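Local coordinates for protein synthesis inhibitor I (PDB 4FBB) that belongs to the ribosome-inactivating protein family of plants and holds adenine in a pocket beside its long helix and mixed beta-sheet, at residues A[33-38]-A[176-181]; A[63-68]-A[85-90]; A[117-122]-A[169-174]. The protein carries 3 engineered substitutions. One frame throughout, in Å; residues are numbered along the deposited sequence.

The three contacts surround one adenine, and each has at least one segment that touches it. Contacts 1 and 3 share helix 157-179: contact 3 uses residues 169-174 and contact 1 the end of the helix, with centres about 16 Å apart. Contact 2 joins strand 64-70 of the mixed sheet to the loop that leads into strand 89-93, its centre about 12 Å from that of contact 1 and 13 Å from that of contact 3. Along the chain, residues 33-38 come first and 176-181 last; contact 2 is completed between them, followed by contact 3. Sequence-distant pieces of the ribosome-inactivating protein fold therefore converge on a single pocket.

Contact 1 (A[33-38]-A[176-181]); sequences AGIRNK and EATRFQ. With ADE (adenine), chain E.
Ile-35 and Thr-178 meet where helix 25-39 packs against the last turn of helix 157-179, a buried helix pair of the ribosome-inactivating protein fold. The CG2 methyl of Ile-35, anti to its own backbone N, lies 3.5 Å from Thr-178 CG2, and the two side chains cross at about a right angle. Thr-178 OG1 is hydrogen-bonded to Val-174 O one turn back, which satisfies the hydroxyl beside the Ile-35 methyls.

One residue on, Arg-36 changes the character of the contact. Its chain is extended from CG to NE (chi2 169°, chi3 178°) and runs antiparallel to the Thr-178 side chain, delivering the guanidinium to the helix end. Arg-36 NE donates to Thr-178 O at 2.8 Å, with that oxygen close to the guanidinium plane. Arg-36 NH2 reaches Ala-177 O at 2.9 Å, almost in line with the carbonyl (C=O...N 166°). Two consecutive carbonyls are thus gripped by one side chain, and its positive charge probably suits the C-terminal end of the helix; Ser-184 OG is a further partner of NH2.

Across the same helix turn, Arg-179 points away from Ile-35 and Arg-36 and serves the ligand. Glu-176 holds it through a salt bridge, NH1 to OE2, of 3.1 Å. Arg-179 NH2 is also bonded to Asn-86 O, and at the guanidinium edge Arg-179 NH1 and NH2 both donate to adenine N3, at 3.1 and 3.3 Å.

Contact 2 (A[63-68]-A[85-90]); sequences RWFHVV and DNIYLE. With ADE (adenine), chain E.
Leu-89 N donates to adenine N1 at 3.0 Å with an N-H...N angle of 150°, from a segment whose neighbouring residues rest on Trp-64 and Phe-65. The Trp-64 ring presents its edge to Glu-90: CH2 is 3.7 Å from Glu-90 CB, which lies in the ring plane, while the carboxylate stands almost perpendicular at 88°. That carboxylate is bent away at chi2 and bonds to Thr-103, just as the indole N-H of Trp-64 goes to Pro-61 O. Phe-65 also works through its edge, its CZ reaching Ile-87 CG2 at a looser 4.3 Å.

Arg-63 merely passes Asp-85, with NH1 4.1 Å from the backbone N of Asp-85. Arg-63 NH2 forms a salt bridge with the C-terminal carboxylate of Lys-282, and Asp-85 OD2 one with Arg-83.

Between these supports the chain bends. Asn-86 OD1 accepts from Tyr-88 N at 3.3 Å, an Asx turn in which the donor sits above the carbonyl plane. Ile-87 follows with positive phi (59°), and Tyr-88 comes out with its ring laid over the base. Adenine C2 lies 3.4 Å above the plane of the Tyr-88 ring, displaced from the ring centre. Strand 78-83 lies between the two strands in the sheet. Tyr-88 covers one face of the base while Tyr-119 approaches the other side inclined, near C8, consistent with the adenine pocket of ribosome-inactivating proteins.

Contact 3 (A[117-122]-A[169-174]); sequences GTYRDL and TLLLMV. With ADE (adenine), chain E.
Tyr-119 and Leu-171 carry this contact, in which short helix 119-122 leans on helix 157-179 to close one side of the adenine pocket of the ribosome-inactivating protein fold. The two side chains lie alongside each other, head to tail. Tyr-119 CE1 lies 3.6 Å from Leu-171 CD1, and the phenol oxygen OH continues on to Leu-171 CB, also at 3.6 Å. The same ring turns one face to the ligand: adenine C8 stands 3.5 Å above the Tyr-119 plane, away from the ring centre. With CG opposite its carbonyl carbon (chi1 -75°) and chi2 extended (-177°), Leu-171 divides its branches, CD1 serving the protein and CD2 coming within 3.6 Å of adenine N1. Gly-117 O faces adenine N6, although the modelled separation is too short to be trusted in detail.

In the next shell, Leu-122 CD1 presses on Leu-171 CD1 at 3.5 Å, so that this methyl touches both Leu-122 and Tyr-119, on adjoining sides. Leu-172 CD2 approaches Tyr-119 OH at 3.9 Å, and the hydroxyl itself is hydrogen-bonded to Glu-176 OE2, which helps to fix the ring.

Farther out, the start of helix 119-122 is tied down from within. Asp-121, on the first turn, reaches back to the N-cap residue Thr-118, whose backbone N donates to Asp-121 OD2 (3.2 Å) on the anti side of the carboxylate, 21° out of its plane.

Contact 1 (A[33-38]-A[176-181])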
loop_
_atom_site.group_PDB
_atom_site.type_symbol
_atom_site.label_atom_id
_atom_site.label_comp_id
_atom_site.label_asym_id
_atom_site.label_seq_id
_atom_site.Cartn_x
_atom_site.Cartn_y
_atom_site.Cartn_z
ATOM N N ALA A 33 -3.585 9.891 -4.416
ATOM C CA ALA A 33 -4.343 10.717 -3.474
ATOM C C ALA A 33 -5.777 10.209 -3.316
ATOM O O ALA A 33 -6.348 10.249 -2.225
ATOM C CB ALA A 33 -4.345 12.179 -3.918
ATOM N N GLY A 34 -6.359 9.742 -4.415
ATOM C CA GLY A 34 -7.722 9.241 -4.395
ATOM C C GLY A 34 -7.843 7.987 -3.538
ATOM O O GLY A 34 -8.830 7.827 -2.818
ATOM N N ILE A 35 -6.845 7.107 -3.610
ATOM C CA ILE A 35 -6.829 5.889 -2.777
ATOM C C ILE A 35 -6.807 6.275 -1.304
ATOM O O ILE A 35 -7.608 5.777 -0.509
ATOM C CB ILE A 35 -5.611 4.980 -3.098
ATOM C CG1 ILE A 35 -5.709 4.427 -4.520
ATOM C CG2 ILE A 35 -5.511 3.788 -2.131
ATOM C CD1 ILE A 35 -4.447 3.695 -4.975
ATOM N N ARG A 36 -5.892 7.164 -0.930
ATOM C CA ARG A 36 -5.796 7.582 0.464
ATOM C C ARG A 36 -7.092 8.201 0.923
ATOM O O ARG A 36 -7.548 7.945 2.037
ATOM C CB ARG A 36 -4.693 8.619 0.646
ATOM C CG ARG A 36 -3.316 8.146 0.271
ATOM C CD ARG A 36 -2.380 9.335 0.228
ATOM N NE ARG A 36 -1.011 8.926 -0.080
ATOM C CZ ARG A 36 -0.093 9.750 -0.569
ATOM N NH1 ARG A 36 -0.411 11.023 -0.803
ATOM N NH2 ARG A 36 1.133 9.303 -0.828
ATOM N N ASN A 37 -7.672 9.039 0.066
ATOM C CA ASN A 37 -8.923 9.717 0.373
ATOM C C ASN A 37 -10.069 8.747 0.625
ATOM O O ASN A 37 -10.861 8.930 1.548
ATOM C CB ASN A 37 -9.311 10.647 -0.780
ATOM C CG ASN A 37 -10.638 11.320 -0.549
ATOM O OD1 ASN A 37 -11.606 11.104 -1.290
ATOM N ND2 ASN A 37 -10.705 12.135 0.497
ATOM N N LYS A 38 -10.165 7.726 -0.211
ATOM C CA LYS A 38 -11.247 6.753 -0.074
ATOM C C LYS A 38 -11.039 5.735 1.050
ATOM O O LYS A 38 -11.993 5.095 1.483
ATOM C CB LYS A 38 -11.506 6.051 -1.408
ATOM C CG LYS A 38 -12.186 6.951 -2.433
ATOM C CD LYS A 38 -12.510 6.198 -3.714
ATOM C CE LYS A 38 -13.520 6.973 -4.562
ATOM N NZ LYS A 38 -13.898 6.230 -5.800
ATOM N N GLU A 176 3.031 0.951 -1.118
ATOM C CA GLU A 176 3.899 1.778 -0.305
ATOM C C GLU A 176 3.707 3.244 -0.703
ATOM O O GLU A 176 3.824 4.149 0.127
ATOM C CB GLU A 176 5.355 1.338 -0.449
ATOM C CG GLU A 176 5.583 -0.166 -0.197
ATOM C CD GLU A 176 5.192 -0.622 1.218
ATOM O OE1 GLU A 176 4.902 0.225 2.096
ATOM O OE2 GLU A 176 5.164 -1.853 1.450
ATOM N N ALA A 177 3.382 3.457 -1.974
ATOM C CA ALA A 177 3.070 4.790 -2.482
ATOM C C ALA A 177 1.840 5.383 -1.790
ATOM O O ALA A 177 1.824 6.572 -1.435
ATOM C CB ALA A 177 2.845 4.728 -3.979
ATOM N N THR A 178 0.805 4.567 -1.608
ATOM C CA THR A 178 -0.395 5.017 -0.902
ATOM C C THR A 178 -0.031 5.373 0.543
ATOM O O THR A 178 -0.439 6.413 1.056
ATOM C CB THR A 178 -1.525 3.951 -0.934
ATOM O OG1 THR A 178 -1.984 3.768 -2.278
ATOM C CG2 THR A 178 -2.700 4.365 -0.082
ATOM N N ARG A 179 0.754 4.512 1.192
ATOM C CA ARG A 179 1.147 4.741 2.583
ATOM C C ARG A 179 2.064 5.937 2.804
ATOM O O ARG A 179 1.956 6.610 3.823
ATOM C CB ARG A 179 1.835 3.505 3.149
ATOM C CG ARG A 179 0.900 2.340 3.356
ATOM C CD ARG A 179 1.701 1.063 3.374
ATOM N NE ARG A 179 0.886 -0.109 3.683
ATOM C CZ ARG A 179 1.243 -1.351 3.385
ATOM N NH1 ARG A 179 2.393 -1.570 2.757
ATOM N NH2 ARG A 179 0.448 -2.367 3.703
ATOM N N PHE A 180 2.978 6.189 1.869
ATOM C CA PHE A 180 3.990 7.232 2.073
ATOM C C PHE A 180 4.037 8.261 0.965
ATOM O O PHE A 180 4.086 7.913 -0.216
ATOM C CB PHE A 180 5.383 6.610 2.242
ATOM C CG PHE A 180 5.474 5.682 3.422
ATOM C CD1 PHE A 180 5.653 6.186 4.703
ATOM C CD2 PHE A 180 5.351 4.318 3.250
ATOM C CE1 PHE A 180 5.715 5.337 5.803
ATOM C CE2 PHE A 180 5.409 3.463 4.337
ATOM C CZ PHE A 180 5.596 3.977 5.614
ATOM N N GLN A 181 4.040 9.528 1.366
ATOM C CA GLN A 181 4.182 10.642 0.422
ATOM C C GLN A 181 5.599 10.675 -0.137
ATOM O O GLN A 181 5.830 11.124 -1.264
ATOM C CB GLN A 181 3.862 11.970 1.108
ATOM C CG GLN A 181 2.441 12.069 1.658
ATOM C CD GLN A 181 2.039 13.486 2.020
ATOM O OE1 GLN A 181 1.855 13.826 3.201
ATOM N NE2 GLN A 181 1.876 14.320 1.004
HETATM N N9 ADE E . 4.377 -4.734 2.596
HETATM C C8 ADE E . 5.261 -5.775 2.558
HETATM N N7 ADE E . 4.763 -6.867 2.021
HETATM C C5 ADE E . 3.466 -6.515 1.683
HETATM C C6 ADE E . 2.402 -7.216 1.080
HETATM N N6 ADE E . 2.454 -8.493 0.687
HETATM N N1 ADE E . 1.245 -6.551 0.905
HETATM C C2 ADE E . 1.146 -5.270 1.290
HETATM N N3 ADE E . 2.070 -4.507 1.868
HETATM C C4 ADE E . 3.210 -5.207 2.044
#

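Contact 2 (A[63-68]-A[85-90])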
loop_
_atom_site.group_PDB
_atom_site.type_symbol
_atom_site.label_atom_id
_atom_site.label_comp_id
_atom_site.label_asym_id
_atom_site.label_seq_id
_atom_site.Cartn_x
_atom_site.Cartn_y
_atom_site.Cartn_z
ATOM N N ARG A 63 -12.740 -6.291 4.372
ATOM C CA ARG A 63 -12.792 -5.003 3.679
ATOM C C ARG A 63 -11.679 -4.895 2.651
ATOM O O ARG A 63 -10.493 -4.932 2.993
ATOM C CB ARG A 63 -12.749 -3.854 4.681
ATOM C CG ARG A 63 -13.999 -3.780 5.539
ATOM C CD ARG A 63 -13.973 -2.605 6.491
ATOM N NE ARG A 63 -14.046 -1.334 5.775
ATOM C CZ ARG A 63 -13.041 -0.471 5.677
ATOM N NH1 ARG A 63 -11.876 -0.729 6.261
ATOM N NH2 ARG A 63 -13.207 0.655 5.000
ATOM N N TRP A 64 -12.082 -4.796 1.389
ATOM C CA TRP A 64 -11.160 -4.848 0.270
ATOM C C TRP A 64 -11.481 -3.731 -0.715
ATOM O O TRP A 64 -12.592 -3.207 -0.738
ATOM C CB TRP A 64 -11.263 -6.210 -0.433
ATOM C CG TRP A 64 -10.898 -7.374 0.457
ATOM C CD1 TRP A 64 -11.704 -7.992 1.377
ATOM C CD2 TRP A 64 -9.633 -8.044 0.519
ATOM N NE1 TRP A 64 -11.015 -9.007 2.002
ATOM C CE2 TRP A 64 -9.741 -9.062 1.492
ATOM C CE3 TRP A 64 -8.421 -7.887 -0.162
ATOM C CZ2 TRP A 64 -8.682 -9.914 1.807
ATOM C CZ3 TRP A 64 -7.369 -8.735 0.151
ATOM C CH2 TRP A 64 -7.507 -9.739 1.126
ATOM N N PHE A 65 -10.488 -3.355 -1.510
ATOM C CA PHE A 65 -10.724 -2.488 -2.652
ATOM C C PHE A 65 -9.870 -3.001 -3.799
ATOM O O PHE A 65 -8.935 -3.788 -3.585
ATOM C CB PHE A 65 -10.445 -1.011 -2.314
ATOM C CG PHE A 65 -9.000 -0.702 -2.032
ATOM C CD1 PHE A 65 -8.452 -0.945 -0.781
ATOM C CD2 PHE A 65 -8.199 -0.139 -3.012
ATOM C CE1 PHE A 65 -7.130 -0.655 -0.517
ATOM C CE2 PHE A 65 -6.879 0.157 -2.760
ATOM C CZ PHE A 65 -6.337 -0.103 -1.514
ATOM N N HIS A 66 -10.191 -2.582 -5.016
ATOM C CA HIS A 66 -9.409 -3.006 -6.163
ATOM C C HIS A 66 -8.609 -1.859 -6.756
ATOM O O HIS A 66 -9.046 -0.717 -6.743
ATOM C CB HIS A 66 -10.314 -3.590 -7.239
ATOM C CG HIS A 66 -10.862 -4.937 -6.901
ATOM N ND1 HIS A 66 -11.778 -5.590 -7.692
ATOM C CD2 HIS A 66 -10.610 -5.762 -5.851
ATOM C CE1 HIS A 66 -12.076 -6.757 -7.147
ATOM N NE2 HIS A 66 -11.380 -6.885 -6.033
ATOM N N VAL A 67 -7.431 -2.184 -7.267
ATOM C CA VAL A 67 -6.648 -1.249 -8.062
ATOM C C VAL A 67 -6.448 -1.887 -9.426
ATOM O O VAL A 67 -6.063 -3.056 -9.524
ATOM C CB VAL A 67 -5.292 -0.948 -7.400
ATOM C CG1 VAL A 67 -4.313 -0.331 -8.402
ATOM C CG2 VAL A 67 -5.491 -0.048 -6.194
ATOM N N VAL A 68 -6.728 -1.119 -10.473
ATOM C CA VAL A 68 -6.617 -1.593 -11.845
ATOM C C VAL A 68 -5.467 -0.886 -12.563
ATOM O O VAL A 68 -5.473 0.339 -12.686
ATOM C CB VAL A 68 -7.936 -1.325 -12.588
ATOM C CG1 VAL A 68 -7.816 -1.699 -14.038
ATOM C CG2 VAL A 68 -9.075 -2.090 -11.933
ATOM N N ASP A 85 -8.150 -2.121 5.196
ATOM C CA ASP A 85 -7.840 -1.818 6.593
ATOM C C ASP A 85 -6.354 -1.628 6.856
ATOM O O ASP A 85 -5.977 -0.823 7.706
ATOM C CB ASP A 85 -8.445 -2.867 7.555
ATOM C CG ASP A 85 -8.151 -4.302 7.135
ATOM O OD1 ASP A 85 -7.227 -4.534 6.320
ATOM O OD2 ASP A 85 -8.834 -5.219 7.653
ATOM N N ASN A 86 -5.509 -2.359 6.128
ATOM C CA ASN A 86 -4.060 -2.192 6.256
ATOM C C ASN A 86 -3.325 -2.137 4.920
ATOM O O ASN A 86 -2.090 -2.201 4.885
ATOM C CB ASN A 86 -3.447 -3.288 7.141
ATOM C CG ASN A 86 -3.563 -4.672 6.532
ATOM O OD1 ASN A 86 -4.209 -4.870 5.499
ATOM N ND2 ASN A 86 -2.957 -5.654 7.197
ATOM N N ILE A 87 -4.094 -2.047 3.834
ATOM C CA ILE A 87 -3.550 -1.880 2.485
ATOM C C ILE A 87 -2.619 -3.028 2.096
ATOM O O ILE A 87 -1.622 -2.846 1.387
ATOM C CB ILE A 87 -2.881 -0.493 2.310
ATOM C CG1 ILE A 87 -3.712 0.583 3.020
ATOM C CG2 ILE A 87 -2.770 -0.143 0.831
ATOM C CD1 ILE A 87 -3.006 1.949 3.141
ATOM N N TYR A 88 -2.954 -4.228 2.560
ATOM C CA TYR A 88 -2.160 -5.393 2.211
ATOM C C TYR A 88 -2.578 -6.009 0.885
ATOM O O TYR A 88 -3.769 -6.198 0.615
ATOM C CB TYR A 88 -2.136 -6.424 3.355
ATOM C CG TYR A 88 -0.844 -6.342 4.121
ATOM C CD1 TYR A 88 -0.616 -5.313 5.020
ATOM C CD2 TYR A 88 0.174 -7.259 3.903
ATOM C CE1 TYR A 88 0.578 -5.212 5.703
ATOM C CE2 TYR A 88 1.378 -7.168 4.577
ATOM C CZ TYR A 88 1.574 -6.147 5.480
ATOM O OH TYR A 88 2.768 -6.049 6.159
ATOM N N LEU A 89 -1.586 -6.280 0.039
ATOM C CA LEU A 89 -1.847 -6.935 -1.233
ATOM C C LEU A 89 -1.846 -8.424 -0.974
ATOM O O LEU A 89 -0.868 -8.967 -0.461
ATOM C CB LEU A 89 -0.777 -6.602 -2.279
ATOM C CG LEU A 89 -0.931 -7.364 -3.605
ATOM C CD1 LEU A 89 -2.260 -7.045 -4.262
ATOM C CD2 LEU A 89 0.230 -7.097 -4.564
ATOM N N GLU A 90 -2.939 -9.076 -1.338
ATOM C CA GLU A 90 -3.077 -10.509 -1.103
ATOM C C GLU A 90 -3.407 -11.276 -2.373
ATOM O O GLU A 90 -3.161 -12.484 -2.455
ATOM C CB GLU A 90 -4.125 -10.783 -0.014
ATOM C CG GLU A 90 -3.649 -10.478 1.397
ATOM C CD GLU A 90 -2.457 -11.328 1.805
ATOM O OE1 GLU A 90 -2.247 -12.393 1.185
ATOM O OE2 GLU A 90 -1.729 -10.944 2.751
HETATM N N9 ADE E . 4.377 -4.734 2.596
HETATM C C8 ADE E . 5.261 -5.775 2.558
HETATM N N7 ADE E . 4.763 -6.867 2.021
HETATM C C5 ADE E . 3.466 -6.515 1.683
HETATM C C6 ADE E . 2.402 -7.216 1.080
HETATM N N6 ADE E . 2.454 -8.493 0.687
HETATM N N1 ADE E . 1.245 -6.551 0.905
HETATM C C2 ADE E . 1.146 -5.270 1.290
HETATM N N3 ADE E . 2.070 -4.507 1.868
HETATM C C4 ADE E . 3.210 -5.207 2.044
#

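Contact 3 (A[117-122]-A[169-174])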
loop_
_atom_site.group_PDB
_atom_site.type_symbol
_atom_site.label_atom_id
_atom_site.label_comp_id
_atom_site.label_asym_id
_atom_site.label_seq_id
_atom_site.Cartn_x
_atom_site.Cartn_y
_atom_site.Cartn_z
ATOM N N GLY A 117 3.859 -12.832 0.365
ATOM C CA GLY A 117 3.745 -11.420 0.046
ATOM C C GLY A 117 4.702 -10.514 0.799
ATOM O O GLY A 117 4.715 -9.302 0.577
ATOM N N THR A 118 5.502 -11.089 1.688
ATOM C CA THR A 118 6.424 -10.304 2.508
ATOM C C THR A 118 7.703 -9.987 1.735
ATOM O O THR A 118 8.114 -10.753 0.860
ATOM C CB THR A 118 6.792 -11.050 3.819
ATOM O OG1 THR A 118 5.602 -11.576 4.424
ATOM C CG2 THR A 118 7.483 -10.108 4.804
ATOM N N TYR A 119 8.336 -8.860 2.053
ATOM C CA TYR A 119 9.618 -8.529 1.432
ATOM C C TYR A 119 10.695 -9.605 1.647
ATOM O O TYR A 119 11.545 -9.816 0.783
ATOM C CB TYR A 119 10.085 -7.142 1.877
ATOM C CG TYR A 119 9.226 -6.044 1.281
ATOM C CD1 TYR A 119 8.778 -6.131 -0.033
ATOM C CD2 TYR A 119 8.837 -4.946 2.036
ATOM C CE1 TYR A 119 7.986 -5.140 -0.590
ATOM C CE2 TYR A 119 8.041 -3.950 1.493
ATOM C CZ TYR A 119 7.621 -4.054 0.182
ATOM O OH TYR A 119 6.830 -3.067 -0.357
ATOM N N ARG A 120 10.649 -10.300 2.781
ATOM C CA ARG A 120 11.546 -11.435 2.985
ATOM C C ARG A 120 11.201 -12.575 2.011
ATOM O O ARG A 120 12.100 -13.185 1.418
ATOM C CB ARG A 120 11.548 -11.902 4.452
ATOM C CG ARG A 120 10.192 -12.337 5.000
ATOM C CD ARG A 120 10.238 -12.562 6.512
ATOM N NE ARG A 120 8.970 -13.079 7.030
ATOM C CZ ARG A 120 8.038 -12.339 7.631
ATOM N NH1 ARG A 120 8.220 -11.035 7.810
ATOM N NH2 ARG A 120 6.921 -12.909 8.062
ATOM N N ASP A 121 9.905 -12.835 1.824
ATOM C CA ASP A 121 9.446 -13.827 0.849
ATOM C C ASP A 121 9.876 -13.469 -0.578
ATOM O O ASP A 121 10.450 -14.298 -1.288
ATOM C CB ASP A 121 7.918 -13.959 0.875
ATOM C CG ASP A 121 7.390 -14.484 2.193
ATOM O OD1 ASP A 121 8.037 -15.377 2.784
ATOM O OD2 ASP A 121 6.319 -14.008 2.636
ATOM N N LEU A 122 9.587 -12.230 -0.986
ATOM C CA LEU A 122 9.770 -11.786 -2.367
ATOM C C LEU A 122 11.234 -11.557 -2.713
ATOM O O LEU A 122 11.726 -12.024 -3.741
ATOM C CB LEU A 122 8.985 -10.496 -2.597
ATOM C CG LEU A 122 7.478 -10.581 -2.370
ATOM C CD1 LEU A 122 6.888 -9.191 -2.299
ATOM C CD2 LEU A 122 6.813 -11.375 -3.472
ATOM N N THR A 169 7.751 -4.849 -7.274
ATOM C CA THR A 169 7.651 -3.572 -7.980
ATOM C C THR A 169 6.303 -2.882 -7.725
ATOM O O THR A 169 6.266 -1.699 -7.393
ATOM C CB THR A 169 7.911 -3.731 -9.495
ATOM O OG1 THR A 169 7.015 -4.707 -10.031
ATOM C CG2 THR A 169 9.351 -4.182 -9.762
ATOM N N LEU A 170 5.201 -3.615 -7.866
ATOM C CA LEU A 170 3.873 -3.032 -7.646
ATOM C C LEU A 170 3.585 -2.649 -6.186
ATOM O O LEU A 170 2.943 -1.631 -5.927
ATOM C CB LEU A 170 2.762 -3.958 -8.145
ATOM C CG LEU A 170 2.762 -4.351 -9.618
ATOM C CD1 LEU A 170 1.497 -5.124 -9.967
ATOM C CD2 LEU A 170 2.885 -3.114 -10.487
ATOM N N LEU A 171 4.027 -3.477 -5.240
ATOM C CA LEU A 171 3.879 -3.151 -3.823
ATOM C C LEU A 171 4.483 -1.782 -3.563
ATOM O O LEU A 171 3.921 -0.959 -2.838
ATOM C CB LEU A 171 4.598 -4.180 -2.954
ATOM C CG LEU A 171 3.965 -5.554 -2.781
ATOM C CD1 LEU A 171 4.806 -6.380 -1.821
ATOM C CD2 LEU A 171 2.551 -5.415 -2.264
ATOM N N LEU A 172 5.635 -1.540 -4.179
ATOM C CA LEU A 172 6.340 -0.291 -3.990
ATOM C C LEU A 172 5.614 0.855 -4.678
ATOM O O LEU A 172 5.377 1.891 -4.062
ATOM C CB LEU A 172 7.776 -0.431 -4.478
ATOM C CG LEU A 172 8.629 -1.205 -3.477
ATOM C CD1 LEU A 172 9.923 -1.690 -4.107
ATOM C CD2 LEU A 172 8.914 -0.323 -2.276
ATOM N N MET A 173 5.205 0.643 -5.927
ATOM C CA MET A 173 4.629 1.729 -6.737
ATOM C C MET A 173 3.127 1.955 -6.526
ATOM O O MET A 173 2.570 2.974 -6.960
ATOM C CB MET A 173 4.949 1.512 -8.220
ATOM C CG MET A 173 6.445 1.502 -8.497
ATOM S SD MET A 173 6.834 1.269 -10.241
ATOM C CE MET A 173 6.580 2.942 -10.883
ATOM N N VAL A 174 2.470 1.016 -5.849
ATOM C CA VAL A 174 1.064 1.190 -5.517
ATOM C C VAL A 174 0.835 1.256 -4.010
ATOM O O VAL A 174 0.354 2.267 -3.498
ATOM C CB VAL A 174 0.184 0.097 -6.144
ATOM C CG1 VAL A 174 -1.250 0.220 -5.671
ATOM C CG2 VAL A 174 0.232 0.205 -7.641
HETATM N N9 ADE E . 4.377 -4.734 2.596
HETATM C C8 ADE E . 5.261 -5.775 2.558
HETATM N N7 ADE E . 4.763 -6.867 2.021
HETATM C C5 ADE E . 3.466 -6.515 1.683
HETATM C C6 ADE E . 2.402 -7.216 1.080
HETATM N N6 ADE E . 2.454 -8.493 0.687
HETATM N N1 ADE E . 1.245 -6.551 0.905
HETATM C C2 ADE E . 1.146 -5.270 1.290
HETATM N N3 ADE E . 2.070 -4.507 1.868
HETATM C C4 ADE E . 3.210 -5.207 2.044
#